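Local coordinates for protein Ala-tRNApro hydrolase ProX (PDB 1WDV) that is a putative trans-editing enzyme for prolyl-tRNA synthetase that probably hydrolyses the ester of alanine mischarged onto tRNA(Pro), at residues L14-L19 with P136-E141; K120-G125 with L131-P136; E6-A11 with P99-P104; T27-A32 with V37-I42. All blocks are in the same frame, centred on the assembly; numbering follows the deposited sequence.

Contacts 1, 2 and 3 form a continuous patch, which contact 4 adjoins only through contact 2. Contacts 1 and 2 have centres about 7 Å apart and share Pro136; Leu19 N meets Leu131 O at 2.8 Å, joining strands 17-20 and 130-134 into one antiparallel sheet with strand 121-124. Contact 3, about 10 Å from contact 1 between centres, adjoins it where the rings of Trp8 and Trp16 meet and Leu139 touches Val101. Contact 4 reaches contact 2 through Tyr122 N and Glu41 O, 2.8 Å apart; its nearest atoms stay about 8 Å from contact 1 and about 10 Å from contact 3. No ligand is bound at these contacts, which are best read as packing of the fold.

Contact 1: L14-L19 with P136-E141; sequences LTWRLL and PRELVE
Glu138, the third residue of helix 136-143, meets the indole of Trp16 with one carboxylate oxygen. The carboxylate lies almost in the plane of the indole, the two planes being 9° apart, and Trp16 NE1 donates to Glu138 OE1 at 2.9 Å with an N-H...O angle of 147°. The donor sits nearly on the extension of the C-O bond. A chain extended beyond CG lets Glu138 run past the indole in the opposite direction and so bring OE1 to the pyrrole edge. The same oxygen is gripped a second time: water 1 donates to Glu138 OE1 at 2.8 Å and accepts from Thr15 N at 2.8 Å, so the loop backbone is tied to the helix. Two donors on OE1 would be consistent with an ionised carboxylate. Ser135 OG caps the backbone N of Glu138, fixing the first turn from which this side chain springs. Leu14 adds a looser touch, CD2 standing 4.2 Å from Glu138 OE1, while its CD1 lies 3.8 Å above one face of the Trp16 ring, toward the rim.

Leu139 takes the benzo edge of the same indole. Trp16 CZ2 is 3.7 Å from Leu139 N, close to the ring plane, and Trp16 CH2 packs 3.8 Å from Leu139 CD1, the two side chains crossing at about a right angle. Trp16 thus spends its polar edge on Glu138 and its apolar edge on Leu139. The arrangement belongs to the α/β fold of the aminoacyl-tRNA editing domain, where the lead-in to edge strand 17-20 packs on the helix that follows strand 130-134.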
loop_
_atom_site.group_PDB
_atom_site.type_symbol
_atom_site.label_atom_id
_atom_site.label_comp_id
_atom_site.label_asym_id
_atom_site.label_seq_id
_atom_site.Cartn_x
_atom_site.Cartn_y
_atom_site.Cartn_z
ATOM N N LEU A 14 -9.253 10.297 -11.354
ATOM C CA LEU A 14 -7.920 10.683 -10.933
ATOM C C LEU A 14 -6.893 10.537 -12.048
ATOM O O LEU A 14 -7.146 9.854 -13.061
ATOM C CB LEU A 14 -7.526 9.852 -9.704
ATOM C CG LEU A 14 -8.432 10.120 -8.484
ATOM C CD1 LEU A 14 -8.179 9.067 -7.396
ATOM C CD2 LEU A 14 -8.184 11.522 -7.956
ATOM N N THR A 15 -5.748 11.192 -11.861
ATOM C CA THR A 15 -4.667 11.180 -12.845
ATOM C C THR A 15 -3.603 10.111 -12.595
ATOM O O THR A 15 -2.585 10.077 -13.296
ATOM C CB THR A 15 -3.955 12.575 -12.936
ATOM O OG1 THR A 15 -3.256 12.872 -11.717
ATOM C CG2 THR A 15 -4.973 13.682 -13.199
ATOM N N TRP A 16 -3.856 9.227 -11.630
ATOM C CA TRP A 16 -2.898 8.168 -11.294
ATOM C C TRP A 16 -2.648 7.274 -12.503
ATOM O O TRP A 16 -3.511 7.114 -13.359
ATOM C CB TRP A 16 -3.425 7.320 -10.138
ATOM C CG TRP A 16 -3.728 8.102 -8.914
ATOM C CD1 TRP A 16 -3.524 9.436 -8.691
ATOM C CD2 TRP A 16 -4.271 7.570 -7.713
ATOM N NE1 TRP A 16 -3.919 9.766 -7.401
ATOM C CE2 TRP A 16 -4.377 8.634 -6.787
ATOM C CE3 TRP A 16 -4.669 6.288 -7.326
ATOM C CZ2 TRP A 16 -4.879 8.457 -5.492
ATOM C CZ3 TRP A 16 -5.163 6.103 -6.046
ATOM C CH2 TRP A 16 -5.270 7.183 -5.146
ATOM N N ARG A 17 -1.469 6.664 -12.550
ATOM C CA ARG A 17 -1.097 5.847 -13.693
ATOM C C ARG A 17 -0.470 4.537 -13.269
ATOM O O ARG A 17 0.108 4.455 -12.188
ATOM C CB ARG A 17 -0.026 6.560 -14.525
ATOM C CG ARG A 17 -0.302 7.979 -14.940
ATOM C CD ARG A 17 0.753 8.406 -15.970
ATOM N NE ARG A 17 2.116 8.298 -15.451
ATOM C CZ ARG A 17 3.196 8.645 -16.138
ATOM N NH1 ARG A 17 3.064 9.124 -17.374
ATOM N NH2 ARG A 17 4.405 8.525 -15.596
ATOM N N LEU A 18 -0.571 3.521 -14.124
ATOM C CA LEU A 18 0.089 2.241 -13.855
ATOM C C LEU A 18 1.361 2.201 -14.708
ATOM O O LEU A 18 1.311 2.418 -15.932
ATOM C CB LEU A 18 -0.798 1.044 -14.219
ATOM C CG LEU A 18 -1.928 0.640 -13.274
ATOM C CD1 LEU A 18 -2.571 -0.611 -13.836
ATOM C CD2 LEU A 18 -1.391 0.380 -11.851
ATOM N N LEU A 19 2.497 1.947 -14.075
ATOM C CA LEU A 19 3.769 1.867 -14.779
ATOM C C LEU A 19 4.117 0.394 -14.800
ATOM O O LEU A 19 3.929 -0.311 -13.808
ATOM C CB LEU A 19 4.837 2.677 -14.060
ATOM C CG LEU A 19 4.553 4.185 -13.955
ATOM C CD1 LEU A 19 5.748 4.829 -13.304
ATOM C CD2 LEU A 19 4.273 4.814 -15.342
ATOM N N PRO A 136 -0.114 10.574 -2.307
ATOM C CA PRO A 136 -0.558 10.156 -0.982
ATOM C C PRO A 136 -1.733 11.006 -0.495
ATOM O O PRO A 136 -2.728 10.482 -0.004
ATOM C CB PRO A 136 0.684 10.342 -0.125
ATOM C CG PRO A 136 1.791 9.942 -1.091
ATOM C CD PRO A 136 1.360 10.650 -2.381
ATOM N N ARG A 137 -1.631 12.319 -0.647
ATOM C CA ARG A 137 -2.743 13.152 -0.198
ATOM C C ARG A 137 -4.035 12.850 -0.929
ATOM O O ARG A 137 -5.103 12.831 -0.303
ATOM C CB ARG A 137 -2.403 14.622 -0.369
ATOM C CG ARG A 137 -1.398 15.019 0.650
ATOM C CD ARG A 137 -1.169 16.514 0.633
ATOM N NE ARG A 137 -0.628 16.934 1.912
ATOM C CZ ARG A 137 0.199 17.954 2.050
ATOM N NH1 ARG A 137 0.568 18.649 0.972
ATOM N NH2 ARG A 137 0.644 18.280 3.255
ATOM N N GLU A 138 -3.949 12.611 -2.234
ATOM C CA GLU A 138 -5.153 12.308 -3.009
ATOM C C GLU A 138 -5.727 10.963 -2.552
ATOM O O GLU A 138 -6.943 10.781 -2.506
ATOM C CB GLU A 138 -4.855 12.284 -4.512
ATOM C CG GLU A 138 -4.496 13.687 -5.070
ATOM C CD GLU A 138 -4.204 13.680 -6.573
ATOM O OE1 GLU A 138 -4.213 12.602 -7.207
ATOM O OE2 GLU A 138 -3.950 14.774 -7.126
ATOM N N LEU A 139 -4.845 10.037 -2.177
ATOM C CA LEU A 139 -5.296 8.743 -1.722
ATOM C C LEU A 139 -6.083 8.925 -0.425
ATOM O O LEU A 139 -7.168 8.379 -0.249
ATOM C CB LEU A 139 -4.089 7.823 -1.476
ATOM C CG LEU A 139 -4.445 6.522 -0.768
ATOM C CD1 LEU A 139 -5.302 5.683 -1.674
ATOM C CD2 LEU A 139 -3.138 5.773 -0.383
ATOM N N VAL A 140 -5.522 9.699 0.485
ATOM C CA VAL A 140 -6.187 9.920 1.756
ATOM C C VAL A 140 -7.529 10.592 1.549
ATOM O O VAL A 140 -8.547 10.139 2.101
ATOM C CB VAL A 140 -5.287 10.740 2.698
ATOM C CG1 VAL A 140 -6.019 11.082 3.993
ATOM C CG2 VAL A 140 -4.049 9.913 3.051
ATOM N N GLU A 141 -7.566 11.634 0.734
ATOM C CA GLU A 141 -8.821 12.340 0.539
ATOM C C GLU A 141 -9.888 11.459 -0.108
ATOM O O GLU A 141 -11.065 11.506 0.271
ATOM C CB GLU A 141 -8.609 13.602 -0.290
ATOM C CG GLU A 141 -9.892 14.401 -0.462
ATOM C CD GLU A 141 -9.653 15.792 -0.970
ATOM O OE1 GLU A 141 -9.044 16.604 -0.225
ATOM O OE2 GLU A 141 -10.077 16.078 -2.108
HETATM O O HOH W 1 -5.473 12.881 -9.707
#

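Contact 2: K120-G125 with L131-P136; sequences KVYGGG and LLEFSP
Val121 and Phe134 pair in a β-hairpin of strands 121-124 and 130-134, an antiparallel register in which Val121-Phe134 and Gly123-Leu132 are hydrogen-bonded pairs. Four backbone bonds define it, Val121 N to Phe134 O at 2.9 Å among them. Phe134 CG stands between the backbone N and the carbonyl carbon (chi1 74°), which folds the ring back across the neighbouring strand. Val121 CG2 then sits over one ring face, 3.7 Å from the centroid and 18° off the normal, a CH-pi contact, and also meets Pro136 CG at 3.6 Å. Gly123, which has no side chain, brings its N to the edge of that ring, 3.8 Å from Phe134 CE2.

On the opposite face of the sheet from Val121 and Phe134, Glu133, its CG swung away from the backbone N (chi1 174°) and its chain extended, runs alongside the Tyr122 ring while Lys120 crosses it. Its main polar partner is Arg17, whose NH2 forms a salt bridge with Glu133 OE1; the pair Lys120 NZ-Glu133 OE2 is long, 3.9 Å. Water 3 joins Tyr122 OH to Glu133 OE1, and water 2 donates to Glu133 OE2 at 2.7 Å and accepts from Lys120 NZ at 2.8 Å.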
loop_
_atom_site.group_PDB
_atom_site.type_symbol
_atom_site.label_atom_id
_atom_site.label_comp_id
_atom_site.label_asym_id
_atom_site.label_seq_id
_atom_site.Cartn_x
_atom_site.Cartn_y
_atom_site.Cartn_z
ATOM N N LYS A 120 4.407 12.476 -5.236
ATOM C CA LYS A 120 4.245 11.270 -6.032
ATOM C C LYS A 120 4.991 10.089 -5.428
ATOM O O LYS A 120 6.156 10.202 -5.015
ATOM C CB LYS A 120 4.761 11.553 -7.446
ATOM C CG LYS A 120 4.754 10.391 -8.410
ATOM C CD LYS A 120 5.130 10.896 -9.812
ATOM C CE LYS A 120 4.150 11.990 -10.274
ATOM N NZ LYS A 120 4.486 12.585 -11.620
ATOM N N VAL A 121 4.298 8.961 -5.330
ATOM C CA VAL A 121 4.925 7.733 -4.819
ATOM C C VAL A 121 4.481 6.607 -5.726
ATOM O O VAL A 121 3.602 6.791 -6.587
ATOM C CB VAL A 121 4.557 7.402 -3.342
ATOM C CG1 VAL A 121 5.087 8.527 -2.414
ATOM C CG2 VAL A 121 3.049 7.245 -3.184
ATOM N N TYR A 122 5.117 5.450 -5.560
ATOM C CA TYR A 122 4.817 4.312 -6.429
ATOM C C TYR A 122 4.481 3.110 -5.583
ATOM O O TYR A 122 5.349 2.590 -4.857
ATOM C CB TYR A 122 6.040 4.007 -7.313
ATOM C CG TYR A 122 6.497 5.186 -8.120
ATOM C CD1 TYR A 122 7.397 6.110 -7.593
ATOM C CD2 TYR A 122 5.952 5.431 -9.377
ATOM C CE1 TYR A 122 7.745 7.269 -8.298
ATOM C CE2 TYR A 122 6.283 6.572 -10.087
ATOM C CZ TYR A 122 7.172 7.486 -9.545
ATOM O OH TYR A 122 7.475 8.632 -10.247
ATOM N N GLY A 123 3.220 2.676 -5.667
ATOM C CA GLY A 123 2.767 1.548 -4.870
ATOM C C GLY A 123 2.425 0.316 -5.694
ATOM O O GLY A 123 2.763 0.239 -6.880
ATOM N N GLY A 124 1.772 -0.655 -5.064
ATOM C CA GLY A 124 1.419 -1.868 -5.791
ATOM C C GLY A 124 0.371 -1.538 -6.837
ATOM O O GLY A 124 -0.593 -0.823 -6.563
ATOM N N GLY A 125 0.548 -2.060 -8.048
ATOM C CA GLY A 125 -0.402 -1.761 -9.104
ATOM C C GLY A 125 -1.435 -2.835 -9.396
ATOM O O GLY A 125 -2.204 -2.692 -10.350
ATOM N N LEU A 131 3.351 -0.967 -11.142
ATOM C CA LEU A 131 3.433 -0.033 -10.043
ATOM C C LEU A 131 2.399 1.078 -10.239
ATOM O O LEU A 131 2.198 1.571 -11.349
ATOM C CB LEU A 131 4.840 0.570 -9.974
ATOM C CG LEU A 131 5.915 -0.475 -9.645
ATOM C CD1 LEU A 131 7.265 0.034 -10.152
ATOM C CD2 LEU A 131 5.974 -0.712 -8.146
ATOM N N LEU A 132 1.737 1.479 -9.155
ATOM C CA LEU A 132 0.747 2.548 -9.243
ATOM C C LEU A 132 1.392 3.867 -8.847
ATOM O O LEU A 132 1.852 4.021 -7.711
ATOM C CB LEU A 132 -0.412 2.278 -8.278
ATOM C CG LEU A 132 -1.458 3.395 -8.105
ATOM C CD1 LEU A 132 -2.206 3.588 -9.416
ATOM C CD2 LEU A 132 -2.424 3.011 -6.977
ATOM N N GLU A 133 1.435 4.813 -9.783
ATOM C CA GLU A 133 2.001 6.125 -9.509
ATOM C C GLU A 133 0.830 6.953 -8.988
ATOM O O GLU A 133 -0.159 7.164 -9.722
ATOM C CB GLU A 133 2.536 6.742 -10.792
ATOM C CG GLU A 133 3.018 8.169 -10.651
ATOM C CD GLU A 133 3.280 8.754 -12.032
ATOM O OE1 GLU A 133 4.366 8.513 -12.587
ATOM O OE2 GLU A 133 2.376 9.404 -12.587
ATOM N N PHE A 134 0.924 7.395 -7.733
ATOM C CA PHE A 134 -0.170 8.168 -7.126
ATOM C C PHE A 134 0.274 9.204 -6.090
ATOM O O PHE A 134 1.411 9.234 -5.656
ATOM C CB PHE A 134 -1.180 7.195 -6.467
ATOM C CG PHE A 134 -0.700 6.561 -5.171
ATOM C CD1 PHE A 134 -1.053 7.114 -3.930
ATOM C CD2 PHE A 134 0.074 5.392 -5.184
ATOM C CE1 PHE A 134 -0.640 6.510 -2.739
ATOM C CE2 PHE A 134 0.488 4.778 -4.001
ATOM C CZ PHE A 134 0.132 5.340 -2.763
ATOM N N SER A 135 -0.669 10.040 -5.683
ATOM C CA SER A 135 -0.406 11.079 -4.684
ATOM C C SER A 135 -0.955 10.618 -3.350
ATOM O O SER A 135 -2.132 10.310 -3.248
ATOM C CB SER A 135 -1.146 12.364 -5.061
ATOM O OG SER A 135 -1.348 13.171 -3.899
ATOM N N PRO A 136 -0.114 10.574 -2.307
ATOM C CA PRO A 136 -0.558 10.156 -0.982
ATOM C C PRO A 136 -1.733 11.006 -0.495
ATOM O O PRO A 136 -2.728 10.482 -0.004
ATOM C CB PRO A 136 0.684 10.342 -0.125
ATOM C CG PRO A 136 1.791 9.942 -1.091
ATOM C CD PRO A 136 1.360 10.650 -2.381
HETATM O O HOH W 2 3.282 11.596 -13.941
HETATM O O HOH W 3 6.976 8.561 -13.014
#

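Contact 3: E6-A11 with P99-P104; sequences EEWIKA and PPVALP
Trp8 of helix 4-12 lays one face of its indole over Val101, so the contact joins helix 4-12 to the loop between helix 84-91 and strand 108-112 in this α/β fold. It contains no hydrogen bond between the segments, and its 156 Å² of buried surface comes almost wholly from Trp8, Val101 and Ala102.

The leading interaction is a CH-pi contact. Val101 CG1 stands 3.6 Å from the centroid of the six-membered ring of Trp8 and 13° off its normal. The valine is broadside to the indole: Val101 CB lies 3.6 Å above the ring plane over its centre, while CG2 reaches Trp8 CE3 at 3.8 Å. Trp8 places its ring there because CG is swung opposite the backbone N (chi1 -172°), carrying the indole off the helix toward the loop.

A backbone group takes the other end of the same face. Ala102 N is 3.8 Å from Trp8 CD1, above the five-membered ring, and the chain turns at Ala102 with a positive phi. Ala102 O accepts a hydrogen bond from Tyr93 OH.

Among other apolar neighbours, Trp8 and Trp16 bring their rings together with planes at about 25°, while Val101 also touches Leu139. Away from the ring face, Ala102 CB meets Trp8 CB at 4.1 Å.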
loop_
_atom_site.group_PDB
_atom_site.type_symbol
_atom_site.label_atom_id
_atom_site.label_comp_id
_atom_site.label_asym_id
_atom_site.label_seq_id
_atom_site.Cartn_x
_atom_site.Cartn_y
_atom_site.Cartn_z
ATOM N N GLU A 6 -7.227 -0.044 -12.432
ATOM C CA GLU A 6 -7.450 0.916 -13.521
ATOM C C GLU A 6 -8.887 1.437 -13.503
ATOM O O GLU A 6 -9.123 2.631 -13.702
ATOM C CB GLU A 6 -7.146 0.270 -14.884
ATOM C CG GLU A 6 -5.658 0.074 -15.156
ATOM C CD GLU A 6 -5.372 -0.785 -16.396
ATOM O OE1 GLU A 6 -5.722 -0.351 -17.527
ATOM O OE2 GLU A 6 -4.800 -1.893 -16.233
ATOM N N GLU A 7 -9.839 0.531 -13.272
ATOM C CA GLU A 7 -11.259 0.891 -13.217
ATOM C C GLU A 7 -11.536 1.817 -12.018
ATOM O O GLU A 7 -12.399 2.690 -12.077
ATOM C CB GLU A 7 -12.141 -0.379 -13.107
ATOM C CG GLU A 7 -12.041 -1.398 -14.270
ATOM C CD GLU A 7 -12.758 -2.747 -13.968
ATOM O OE1 GLU A 7 -12.455 -3.393 -12.933
ATOM O OE2 GLU A 7 -13.630 -3.173 -14.767
ATOM N N TRP A 8 -10.785 1.645 -10.932
ATOM C CA TRP A 8 -10.980 2.455 -9.745
ATOM C C TRP A 8 -10.559 3.890 -10.034
ATOM O O TRP A 8 -11.245 4.842 -9.673
ATOM C CB TRP A 8 -10.156 1.870 -8.579
ATOM C CG TRP A 8 -10.418 2.507 -7.240
ATOM C CD1 TRP A 8 -11.300 2.069 -6.288
ATOM C CD2 TRP A 8 -9.814 3.694 -6.713
ATOM N NE1 TRP A 8 -11.281 2.914 -5.202
ATOM C CE2 TRP A 8 -10.381 3.921 -5.434
ATOM C CE3 TRP A 8 -8.854 4.591 -7.191
ATOM C CZ2 TRP A 8 -10.013 5.008 -4.635
ATOM C CZ3 TRP A 8 -8.487 5.677 -6.391
ATOM C CH2 TRP A 8 -9.071 5.873 -5.124
ATOM N N ILE A 9 -9.410 4.038 -10.687
ATOM C CA ILE A 9 -8.865 5.340 -11.022
ATOM C C ILE A 9 -9.811 6.117 -11.911
ATOM O O ILE A 9 -10.070 7.299 -11.683
ATOM C CB ILE A 9 -7.517 5.180 -11.740
ATOM C CG1 ILE A 9 -6.532 4.577 -10.743
ATOM C CG2 ILE A 9 -7.010 6.539 -12.286
ATOM C CD1 ILE A 9 -5.261 4.038 -11.363
ATOM N N LYS A 10 -10.296 5.437 -12.938
ATOM C CA LYS A 10 -11.216 6.057 -13.879
ATOM C C LYS A 10 -12.511 6.505 -13.179
ATOM O O LYS A 10 -13.001 7.630 -13.400
ATOM C CB LYS A 10 -11.522 5.071 -15.001
ATOM C CG LYS A 10 -12.461 5.618 -16.064
ATOM C CD LYS A 10 -12.710 4.582 -17.142
ATOM C CE LYS A 10 -13.758 5.063 -18.144
ATOM N NZ LYS A 10 -13.940 4.073 -19.254
ATOM N N ALA A 11 -13.060 5.638 -12.327
ATOM C CA ALA A 11 -14.295 5.965 -11.612
ATOM C C ALA A 11 -14.178 7.197 -10.690
ATOM O O ALA A 11 -15.175 7.892 -10.438
ATOM C CB ALA A 11 -14.780 4.734 -10.819
ATOM N N PRO A 99 -2.325 -3.398 -4.193
ATOM C CA PRO A 99 -2.609 -1.969 -4.348
ATOM C C PRO A 99 -3.232 -1.379 -3.084
ATOM O O PRO A 99 -3.738 -2.103 -2.239
ATOM C CB PRO A 99 -3.576 -1.933 -5.519
ATOM C CG PRO A 99 -4.414 -3.217 -5.257
ATOM C CD PRO A 99 -3.393 -4.233 -4.783
ATOM N N PRO A 100 -3.210 -0.037 -2.949
ATOM C CA PRO A 100 -3.795 0.625 -1.779
ATOM C C PRO A 100 -5.271 0.982 -2.011
ATOM O O PRO A 100 -5.937 1.560 -1.149
ATOM C CB PRO A 100 -2.902 1.866 -1.620
ATOM C CG PRO A 100 -2.622 2.236 -3.037
ATOM C CD PRO A 100 -2.328 0.887 -3.700
ATOM N N VAL A 101 -5.784 0.638 -3.187
ATOM C CA VAL A 101 -7.178 0.892 -3.529
ATOM C C VAL A 101 -7.726 -0.336 -4.243
ATOM O O VAL A 101 -6.962 -1.235 -4.635
ATOM C CB VAL A 101 -7.327 2.116 -4.472
ATOM C CG1 VAL A 101 -6.837 3.376 -3.775
ATOM C CG2 VAL A 101 -6.562 1.886 -5.788
ATOM N N ALA A 102 -9.048 -0.373 -4.400
ATOM C CA ALA A 102 -9.718 -1.488 -5.070
ATOM C C ALA A 102 -9.518 -2.834 -4.355
ATOM O O ALA A 102 -9.479 -3.920 -4.985
ATOM C CB ALA A 102 -9.266 -1.568 -6.536
ATOM N N LEU A 103 -9.424 -2.762 -3.027
ATOM C CA LEU A 103 -9.318 -3.952 -2.183
ATOM C C LEU A 103 -10.742 -4.270 -1.675
ATOM O O LEU A 103 -11.664 -3.425 -1.827
ATOM C CB LEU A 103 -8.435 -3.649 -0.959
ATOM C CG LEU A 103 -6.976 -3.267 -1.210
ATOM C CD1 LEU A 103 -6.365 -2.732 0.079
ATOM C CD2 LEU A 103 -6.226 -4.510 -1.729
ATOM N N PRO A 104 -10.952 -5.479 -1.102
ATOM C CA PRO A 104 -12.294 -5.811 -0.586
ATOM C C PRO A 104 -12.658 -4.714 0.432
ATOM O O PRO A 104 -11.808 -4.233 1.198
ATOM C CB PRO A 104 -12.096 -7.191 0.027
ATOM C CG PRO A 104 -11.112 -7.831 -0.957
ATOM C CD PRO A 104 -10.091 -6.682 -1.151
#

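Contact 4: T27-A32 with V37-I42; sequences TVAEAA and VSESEI
Val28 and Ala32, one helical turn apart on helix 28-35, supply the two bumps that enter the following turn, 37-42. Val28 CG1, turned opposite the backbone N (chi1 175°), wedges between two side chains of that turn: it is 3.7 Å from Glu39 CG on one and 3.9 Å from Ile42 CB on the other. Ala32 CB fits a shallow hollow lined by backbone, 3.6 Å from Ser38 C and equally close to Val37 O.

The fit is reciprocal. Ile42 presents CG1 to the helix backbone, 3.7 Å from Ala32 N, while its CG2 rests against the CB of Ala31 at 4.0 Å. Glu39, extended beyond CG, crosses Val28 at a slant with its aliphatic part, so that OE2 ends beside Ala29, 3.6 Å from its CB.

Polar bonds frame this packing. Val37 N donates to Ala32 O at 3.0 Å with an N-H...O angle of 156°, closing the reversal at the helix end. Within 37-42, Glu41 OE2 accepts from both the N and the OG of Ser38, pinning the start of the 3-10 turn. At the other end, Thr27 OG1 N-caps helix 28-35 by accepting from Glu30 N. The chemistry implies a locally closed helix-turn, largely apolar where the arms meet and locked by polar bonds, whose far side docks on strand 121-124 through Tyr122.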
loop_
_atom_site.group_PDB
_atom_site.type_symbol
_atom_site.label_atom_id
_atom_site.label_comp_id
_atom_site.label_asym_id
_atom_site.label_seq_id
_atom_site.Cartn_x
_atom_site.Cartn_y
_atom_site.Cartn_z
ATOM N N THR A 27 12.944 -6.542 -5.183
ATOM C CA THR A 27 13.261 -5.777 -3.977
ATOM C C THR A 27 12.875 -4.305 -4.150
ATOM O O THR A 27 12.709 -3.798 -5.283
ATOM C CB THR A 27 14.775 -5.812 -3.650
ATOM O OG1 THR A 27 15.486 -5.170 -4.711
ATOM C CG2 THR A 27 15.290 -7.253 -3.515
ATOM N N VAL A 28 12.743 -3.616 -3.014
ATOM C CA VAL A 28 12.419 -2.196 -3.040
ATOM C C VAL A 28 13.585 -1.420 -3.687
ATOM O O VAL A 28 13.367 -0.436 -4.420
ATOM C CB VAL A 28 12.153 -1.659 -1.613
ATOM C CG1 VAL A 28 11.951 -0.174 -1.641
ATOM C CG2 VAL A 28 10.919 -2.294 -1.018
ATOM N N ALA A 29 14.821 -1.851 -3.424
ATOM C CA ALA A 29 15.983 -1.189 -4.018
ATOM C C ALA A 29 15.868 -1.219 -5.541
ATOM O O ALA A 29 16.116 -0.212 -6.212
ATOM C CB ALA A 29 17.300 -1.897 -3.577
ATOM N N GLU A 30 15.496 -2.379 -6.084
ATOM C CA GLU A 30 15.388 -2.484 -7.534
ATOM C C GLU A 30 14.296 -1.579 -8.099
ATOM O O GLU A 30 14.512 -0.914 -9.099
ATOM C CB GLU A 30 15.156 -3.949 -7.915
ATOM C CG GLU A 30 15.001 -4.230 -9.402
ATOM C CD GLU A 30 14.934 -5.726 -9.667
ATOM O OE1 GLU A 30 14.755 -6.492 -8.680
ATOM O OE2 GLU A 30 15.059 -6.134 -10.851
ATOM N N ALA A 31 13.133 -1.541 -7.447
ATOM C CA ALA A 31 12.053 -0.691 -7.923
ATOM C C ALA A 31 12.475 0.780 -7.874
ATOM O O ALA A 31 12.241 1.558 -8.816
ATOM C CB ALA A 31 10.842 -0.895 -7.086
ATOM N N ALA A 32 13.142 1.179 -6.791
ATOM C CA ALA A 32 13.548 2.583 -6.707
ATOM C C ALA A 32 14.555 2.953 -7.816
ATOM O O ALA A 32 14.418 3.978 -8.497
ATOM C CB ALA A 32 14.136 2.895 -5.327
ATOM N N VAL A 37 14.102 6.913 -8.457
ATOM C CA VAL A 37 13.676 7.592 -7.249
ATOM C C VAL A 37 14.333 6.959 -6.048
ATOM O O VAL A 37 15.275 6.206 -6.208
ATOM C CB VAL A 37 12.136 7.563 -7.123
ATOM C CG1 VAL A 37 11.540 8.305 -8.331
ATOM C CG2 VAL A 37 11.596 6.110 -7.088
ATOM N N SER A 38 13.863 7.300 -4.856
ATOM C CA SER A 38 14.445 6.733 -3.632
ATOM C C SER A 38 13.548 5.650 -3.107
ATOM O O SER A 38 12.401 5.543 -3.525
ATOM C CB SER A 38 14.577 7.799 -2.550
ATOM O OG SER A 38 13.292 8.198 -2.100
ATOM N N GLU A 39 14.062 4.846 -2.182
ATOM C CA GLU A 39 13.234 3.791 -1.622
ATOM C C GLU A 39 12.027 4.341 -0.884
ATOM O O GLU A 39 10.974 3.693 -0.839
ATOM C CB GLU A 39 14.031 2.928 -0.648
ATOM C CG GLU A 39 14.964 1.965 -1.367
ATOM C CD GLU A 39 15.526 0.917 -0.434
ATOM O OE1 GLU A 39 14.965 0.733 0.668
ATOM O OE2 GLU A 39 16.520 0.271 -0.799
ATOM N N SER A 40 12.172 5.529 -0.305
ATOM C CA SER A 40 11.066 6.128 0.430
ATOM C C SER A 40 9.901 6.475 -0.494
ATOM O O SER A 40 8.786 6.693 -0.021
ATOM C CB SER A 40 11.520 7.378 1.209
ATOM O OG SER A 40 11.777 8.478 0.345
ATOM N N GLU A 41 10.166 6.530 -1.791
ATOM C CA GLU A 41 9.105 6.805 -2.773
ATOM C C GLU A 41 8.441 5.555 -3.327
ATOM O O GLU A 41 7.502 5.655 -4.131
ATOM C CB GLU A 41 9.644 7.646 -3.921
ATOM C CG GLU A 41 9.996 9.034 -3.413
ATOM C CD GLU A 41 10.967 9.756 -4.315
ATOM O OE1 GLU A 41 10.529 10.565 -5.162
ATOM O OE2 GLU A 41 12.186 9.525 -4.167
ATOM N N ILE A 42 8.952 4.381 -2.950
ATOM C CA ILE A 42 8.351 3.100 -3.355
ATOM C C ILE A 42 7.573 2.677 -2.100
ATOM O O ILE A 42 8.176 2.288 -1.087
ATOM C CB ILE A 42 9.404 2.023 -3.636
ATOM C CG1 ILE A 42 10.385 2.508 -4.706
ATOM C CG2 ILE A 42 8.706 0.725 -4.059
ATOM C CD1 ILE A 42 9.751 2.888 -6.109
#